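Pesticidal crystal protein Cry4Aa (Bacillus thuringiensis, PDB 2C9K) kills mosquito larvae by binding midgut epithelial cells and causing their colloid-osmotic lysis, this chain being the three-domain toxin part of a longer protoxin. Local coordinates at residues A[226-238]-A[257-269]. Residues are numbered along the deposited sequence; the frame is centred on the assembly and turned at random.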
loop_
_atom_site.group_PDB
_atom_site.type_symbol
_atom_site.label_atom_id
_atom_site.label_comp_id
_atom_site.label_asym_id
_atom_site.label_seq_id
_atom_site.Cartn_x
_atom_site.Cartn_y
_atom_site.Cartn_z
ATOM N N ASN A 226 3.579 -1.476 15.026
ATOM C CA ASN A 226 3.582 -2.170 13.752
ATOM C C ASN A 226 2.193 -2.654 13.315
ATOM O O ASN A 226 1.852 -2.578 12.135
ATOM C CB ASN A 226 4.558 -3.345 13.818
ATOM C CG ASN A 226 4.702 -4.049 12.494
ATOM O OD1 ASN A 226 5.262 -3.500 11.542
ATOM N ND2 ASN A 226 4.189 -5.275 12.417
ATOM N N THR A 227 1.393 -3.147 14.255
ATOM C CA THR A 227 0.064 -3.634 13.914
ATOM C C THR A 227 -0.797 -2.490 13.388
ATOM O O THR A 227 -1.452 -2.605 12.351
ATOM C CB THR A 227 -0.630 -4.274 15.138
ATOM O OG1 THR A 227 0.156 -5.371 15.609
ATOM C CG2 THR A 227 -2.008 -4.787 14.767
ATOM N N TYR A 228 -0.786 -1.382 14.113
ATOM C CA TYR A 228 -1.564 -0.219 13.725
ATOM C C TYR A 228 -1.202 0.247 12.308
ATOM O O TYR A 228 -2.064 0.714 11.557
ATOM C CB TYR A 228 -1.322 0.908 14.717
ATOM C CG TYR A 228 -1.994 2.187 14.325
ATOM C CD1 TYR A 228 -3.375 2.340 14.428
ATOM C CD2 TYR A 228 -1.247 3.255 13.842
ATOM C CE1 TYR A 228 -3.990 3.526 14.065
ATOM C CE2 TYR A 228 -1.852 4.444 13.476
ATOM C CZ TYR A 228 -3.219 4.578 13.591
ATOM O OH TYR A 228 -3.791 5.783 13.243
ATOM N N ARG A 229 0.076 0.105 11.959
ATOM C CA ARG A 229 0.598 0.501 10.653
ATOM C C ARG A 229 0.113 -0.434 9.553
ATOM O O ARG A 229 -0.295 -0.001 8.473
ATOM C CB ARG A 229 2.133 0.516 10.688
ATOM C CG ARG A 229 2.799 0.779 9.339
ATOM C CD ARG A 229 4.294 1.010 9.492
ATOM N NE ARG A 229 4.980 -0.137 10.076
ATOM C CZ ARG A 229 6.210 -0.086 10.573
ATOM N NH1 ARG A 229 6.891 1.051 10.555
ATOM N NH2 ARG A 229 6.755 -1.170 11.101
ATOM N N THR A 230 0.160 -1.726 9.833
ATOM C CA THR A 230 -0.279 -2.710 8.866
ATOM C C THR A 230 -1.778 -2.598 8.609
ATOM O O THR A 230 -2.216 -2.638 7.462
ATOM C CB THR A 230 0.051 -4.117 9.355
ATOM O OG1 THR A 230 1.471 -4.232 9.510
ATOM C CG2 THR A 230 -0.441 -5.155 8.365
ATOM N N LYS A 231 -2.565 -2.448 9.672
ATOM C CA LYS A 231 -4.017 -2.346 9.529
ATOM C C LYS A 231 -4.420 -1.054 8.836
ATOM O O LYS A 231 -5.243 -1.076 7.927
ATOM C CB LYS A 231 -4.715 -2.426 10.894
ATOM C CG LYS A 231 -4.319 -3.625 11.745
ATOM C CD LYS A 231 -4.546 -4.935 11.019
ATOM C CE LYS A 231 -3.840 -6.102 11.716
ATOM N NZ LYS A 231 -4.518 -6.594 12.959
ATOM N N MET A 232 -3.837 0.066 9.260
ATOM C CA MET A 232 -4.163 1.362 8.676
ATOM C C MET A 232 -3.616 1.552 7.268
ATOM O O MET A 232 -4.178 2.306 6.472
ATOM C CB MET A 232 -3.672 2.493 9.579
ATOM C CG MET A 232 -4.402 2.568 10.907
ATOM S SD MET A 232 -6.199 2.704 10.723
ATOM C CE MET A 232 -6.709 1.031 10.921
ATOM N N THR A 233 -2.516 0.891 6.945
ATOM C CA THR A 233 -1.991 1.033 5.600
ATOM C C THR A 233 -2.993 0.426 4.629
ATOM O O THR A 233 -3.325 1.035 3.614
ATOM C CB THR A 233 -0.649 0.324 5.437
ATOM O OG1 THR A 233 0.368 1.084 6.100
ATOM C CG2 THR A 233 -0.300 0.173 3.960
ATOM N N THR A 234 -3.486 -0.766 4.953
ATOM C CA THR A 234 -4.446 -1.451 4.100
ATOM C C THR A 234 -5.834 -0.824 4.158
ATOM O O THR A 234 -6.657 -1.057 3.275
ATOM C CB THR A 234 -4.573 -2.929 4.485
ATOM O OG1 THR A 234 -5.204 -3.043 5.763
ATOM C CG2 THR A 234 -3.216 -3.562 4.565
ATOM N N ALA A 235 -6.103 -0.035 5.195
ATOM C CA ALA A 235 -7.412 0.601 5.325
ATOM C C ALA A 235 -7.401 2.023 4.784
ATOM O O ALA A 235 -8.176 2.366 3.896
ATOM C CB ALA A 235 -7.862 0.597 6.780
ATOM N N VAL A 236 -6.501 2.847 5.297
ATOM C CA VAL A 236 -6.428 4.229 4.859
ATOM C C VAL A 236 -5.381 4.538 3.787
ATOM O O VAL A 236 -5.731 4.791 2.642
ATOM C CB VAL A 236 -6.197 5.156 6.067
ATOM C CG1 VAL A 236 -6.300 6.619 5.645
ATOM C CG2 VAL A 236 -7.215 4.831 7.149
ATOM N N LEU A 237 -4.105 4.512 4.153
ATOM C CA LEU A 237 -3.033 4.846 3.214
ATOM C C LEU A 237 -3.161 4.260 1.804
ATOM O O LEU A 237 -2.908 4.960 0.817
ATOM C CB LEU A 237 -1.675 4.469 3.814
ATOM C CG LEU A 237 -1.424 4.993 5.233
ATOM C CD1 LEU A 237 0.042 4.814 5.593
ATOM C CD2 LEU A 237 -1.821 6.453 5.323
ATOM N N ASP A 238 -3.547 2.989 1.696
ATOM C CA ASP A 238 -3.687 2.367 0.377
ATOM C C ASP A 238 -4.791 3.062 -0.388
ATOM O O ASP A 238 -4.677 3.299 -1.590
ATOM C CB ASP A 238 -4.003 0.865 0.487
ATOM C CG ASP A 238 -2.759 0.021 0.761
ATOM O OD1 ASP A 238 -1.635 0.560 0.673
ATOM O OD2 ASP A 238 -2.905 -1.186 1.054
ATOM N N SER A 257 -2.585 1.935 -11.709
ATOM C CA SER A 257 -1.587 2.252 -10.702
ATOM C C SER A 257 -1.345 1.062 -9.789
ATOM O O SER A 257 -2.082 0.083 -9.843
ATOM C CB SER A 257 -2.055 3.443 -9.871
ATOM O OG SER A 257 -3.196 3.096 -9.120
ATOM N N GLU A 258 -0.309 1.150 -8.957
ATOM C CA GLU A 258 0.018 0.073 -8.030
ATOM C C GLU A 258 0.517 0.605 -6.687
ATOM O O GLU A 258 0.885 1.768 -6.564
ATOM C CB GLU A 258 1.054 -0.866 -8.661
ATOM C CG GLU A 258 2.398 -0.229 -9.024
ATOM C CD GLU A 258 3.254 -1.129 -9.933
ATOM O OE1 GLU A 258 4.491 -0.956 -9.964
ATOM O OE2 GLU A 258 2.691 -2.003 -10.632
ATOM N N LEU A 259 0.509 -0.251 -5.675
ATOM C CA LEU A 259 0.956 0.123 -4.340
ATOM C C LEU A 259 2.235 -0.671 -4.073
ATOM O O LEU A 259 2.195 -1.903 -4.031
ATOM C CB LEU A 259 -0.138 -0.233 -3.323
ATOM C CG LEU A 259 -1.553 0.299 -3.623
ATOM C CD1 LEU A 259 -2.573 -0.408 -2.756
ATOM C CD2 LEU A 259 -1.613 1.799 -3.396
ATOM N N THR A 260 3.360 0.027 -3.892
ATOM C CA THR A 260 4.664 -0.628 -3.684
ATOM C C THR A 260 5.145 -0.804 -2.254
ATOM O O THR A 260 6.117 -1.522 -2.020
ATOM C CB THR A 260 5.797 0.112 -4.405
ATOM O OG1 THR A 260 6.072 1.330 -3.707
ATOM C CG2 THR A 260 5.414 0.427 -5.841
ATOM N N ARG A 261 4.485 -0.147 -1.306
ATOM C CA ARG A 261 4.864 -0.243 0.110
ATOM C C ARG A 261 4.852 -1.665 0.700
ATOM O O ARG A 261 4.105 -2.539 0.245
ATOM C CB ARG A 261 3.924 0.617 0.952
ATOM C CG ARG A 261 2.632 -0.084 1.380
ATOM C CD ARG A 261 1.802 -0.533 0.188
ATOM N NE ARG A 261 0.534 -1.138 0.588
ATOM C CZ ARG A 261 0.388 -2.406 0.957
ATOM N NH1 ARG A 261 1.440 -3.220 0.973
ATOM N NH2 ARG A 261 -0.811 -2.860 1.312
ATOM N N GLU A 262 5.671 -1.881 1.727
ATOM C CA GLU A 262 5.713 -3.174 2.413
ATOM C C GLU A 262 5.028 -3.061 3.769
ATOM O O GLU A 262 4.994 -1.985 4.370
ATOM C CB GLU A 262 7.154 -3.641 2.673
ATOM C CG GLU A 262 7.896 -4.217 1.474
ATOM C CD GLU A 262 9.234 -4.853 1.844
ATOM O OE1 GLU A 262 10.119 -4.152 2.369
ATOM O OE2 GLU A 262 9.401 -6.063 1.608
ATOM N N ILE A 263 4.468 -4.166 4.246
ATOM C CA ILE A 263 3.850 -4.192 5.565
ATOM C C ILE A 263 4.340 -5.480 6.207
ATOM O O ILE A 263 4.674 -6.428 5.507
ATOM C CB ILE A 263 2.305 -4.133 5.506
ATOM C CG1 ILE A 263 1.746 -5.320 4.731
ATOM C CG2 ILE A 263 1.870 -2.800 4.907
ATOM C CD1 ILE A 263 0.228 -5.334 4.685
ATOM N N TYR A 264 4.399 -5.510 7.535
ATOM C CA TYR A 264 4.932 -6.672 8.239
ATOM C C TYR A 264 4.024 -7.273 9.296
ATOM O O TYR A 264 3.246 -6.574 9.945
ATOM C CB TYR A 264 6.262 -6.305 8.927
ATOM C CG TYR A 264 7.247 -5.519 8.078
ATOM C CD1 TYR A 264 7.030 -4.179 7.787
ATOM C CD2 TYR A 264 8.403 -6.120 7.575
ATOM C CE1 TYR A 264 7.933 -3.453 7.021
ATOM C CE2 TYR A 264 9.312 -5.405 6.808
ATOM C CZ TYR A 264 9.073 -4.069 6.532
ATOM O OH TYR A 264 9.967 -3.344 5.763
ATOM N N GLN A 265 4.151 -8.585 9.465
ATOM C CA GLN A 265 3.405 -9.326 10.472
ATOM C C GLN A 265 4.539 -9.958 11.281
ATOM O O GLN A 265 5.562 -10.339 10.709
ATOM C CB GLN A 265 2.520 -10.389 9.808
ATOM C CG GLN A 265 1.429 -9.810 8.901
ATOM C CD GLN A 265 0.545 -10.876 8.246
ATOM O OE1 GLN A 265 1.024 -11.935 7.840
ATOM N NE2 GLN A 265 -0.744 -10.584 8.119
ATOM N N VAL A 266 4.397 -10.065 12.600
ATOM C CA VAL A 266 5.497 -10.623 13.385
ATOM C C VAL A 266 5.228 -11.905 14.180
ATOM O O VAL A 266 4.095 -12.212 14.546
ATOM C CB VAL A 266 6.111 -9.518 14.309
ATOM C CG1 VAL A 266 5.223 -8.286 14.301
ATOM C CG2 VAL A 266 6.316 -10.040 15.719
ATOM N N LEU A 267 6.301 -12.653 14.429
ATOM C CA LEU A 267 6.227 -13.908 15.158
ATOM C C LEU A 267 7.185 -13.910 16.344
ATOM O O LEU A 267 8.323 -13.431 16.234
ATOM C CB LEU A 267 6.570 -15.077 14.222
ATOM C CG LEU A 267 6.880 -16.452 14.835
ATOM C CD1 LEU A 267 5.655 -17.024 15.543
ATOM C CD2 LEU A 267 7.345 -17.388 13.737
ATOM N N ASN A 268 6.705 -14.458 17.465
ATOM C CA ASN A 268 7.450 -14.589 18.721
ATOM C C ASN A 268 7.771 -13.296 19.449
ATOM O O ASN A 268 8.753 -13.217 20.185
ATOM C CB ASN A 268 8.747 -15.368 18.509
ATOM C CG ASN A 268 8.502 -16.831 18.231
ATOM O OD1 ASN A 268 7.475 -17.397 18.629
ATOM N ND2 ASN A 268 9.452 -17.463 17.559
ATOM N N PHE A 269 6.934 -12.286 19.255
ATOM C CA PHE A 269 7.146 -11.007 19.900
ATOM C C PHE A 269 7.001 -11.092 21.416
ATOM O O PHE A 269 7.887 -10.688 22.171
ATOM C CB PHE A 269 6.144 -9.982 19.384
ATOM C CG PHE A 269 6.201 -8.684 20.125
ATOM C CD1 PHE A 269 7.244 -7.790 19.902
ATOM C CD2 PHE A 269 5.259 -8.387 21.103
ATOM C CE1 PHE A 269 7.350 -6.615 20.651
ATOM C CE2 PHE A 269 5.358 -7.216 21.852
ATOM C CZ PHE A 269 6.405 -6.330 21.627
HETATM O O HOH W 1 4.144 -2.751 9.473
#
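D238 and R261 join helix 226-238 to segment 257-269 through a side-on, two-pronged salt bridge. R261 NE reaches D238 OD1 at 2.8 Å and R261 NH2 reaches D238 OD2 at 2.7 Å, both on syn lone pairs and nearly straight. Carboxylate and guanidinium lie almost coplanar, 13° apart. The arginine chain, bent at chi2 (-60°), presents its NE/NH2 edge to the acid, while T233 CG2 rests over one guanidinium face. L259 CD1 lies against D238 CG at 3.5 Å, adding an apolar side to the carboxylate. Further along, I263 points at the helix and fits among three threonine methyls: its CD1 touches T230 CG2 (3.7 Å) and T234 CG2, its CG2 that of T233. T230 and T233 both hold CG2 anti to the backbone N, which turns these methyls to the strand. At the other end the Y264 carbonyl receives N226 ND2 at 2.9 Å, from above the carbonyl plane. N226 OD1 accepts R229 NH2 in plane at 2.8 Å, so the amide is held from both its ends. A water beside the Y264 ring edge joins N226 OD1, R229 NE, T230 OG1 and, weakly, the backbone N of Y264. The N-to-C directions of helix 226-238 and strand 262-267 lie 137° apart, nearer antiparallel than parallel, in a buried interface between the N-terminal helical domain and the second, beta-sheet domain of the three-domain delta-endotoxin fold. Beyond it, R261 NH2 also bonds H432, R229 NH1 pairs with E283, and Y264 OH meets R288 N. Helices 183-208 and 5-16 pack against helix 222-240, while strand 262-267 is an edge of the sheet it forms with 450-457 and 432-440.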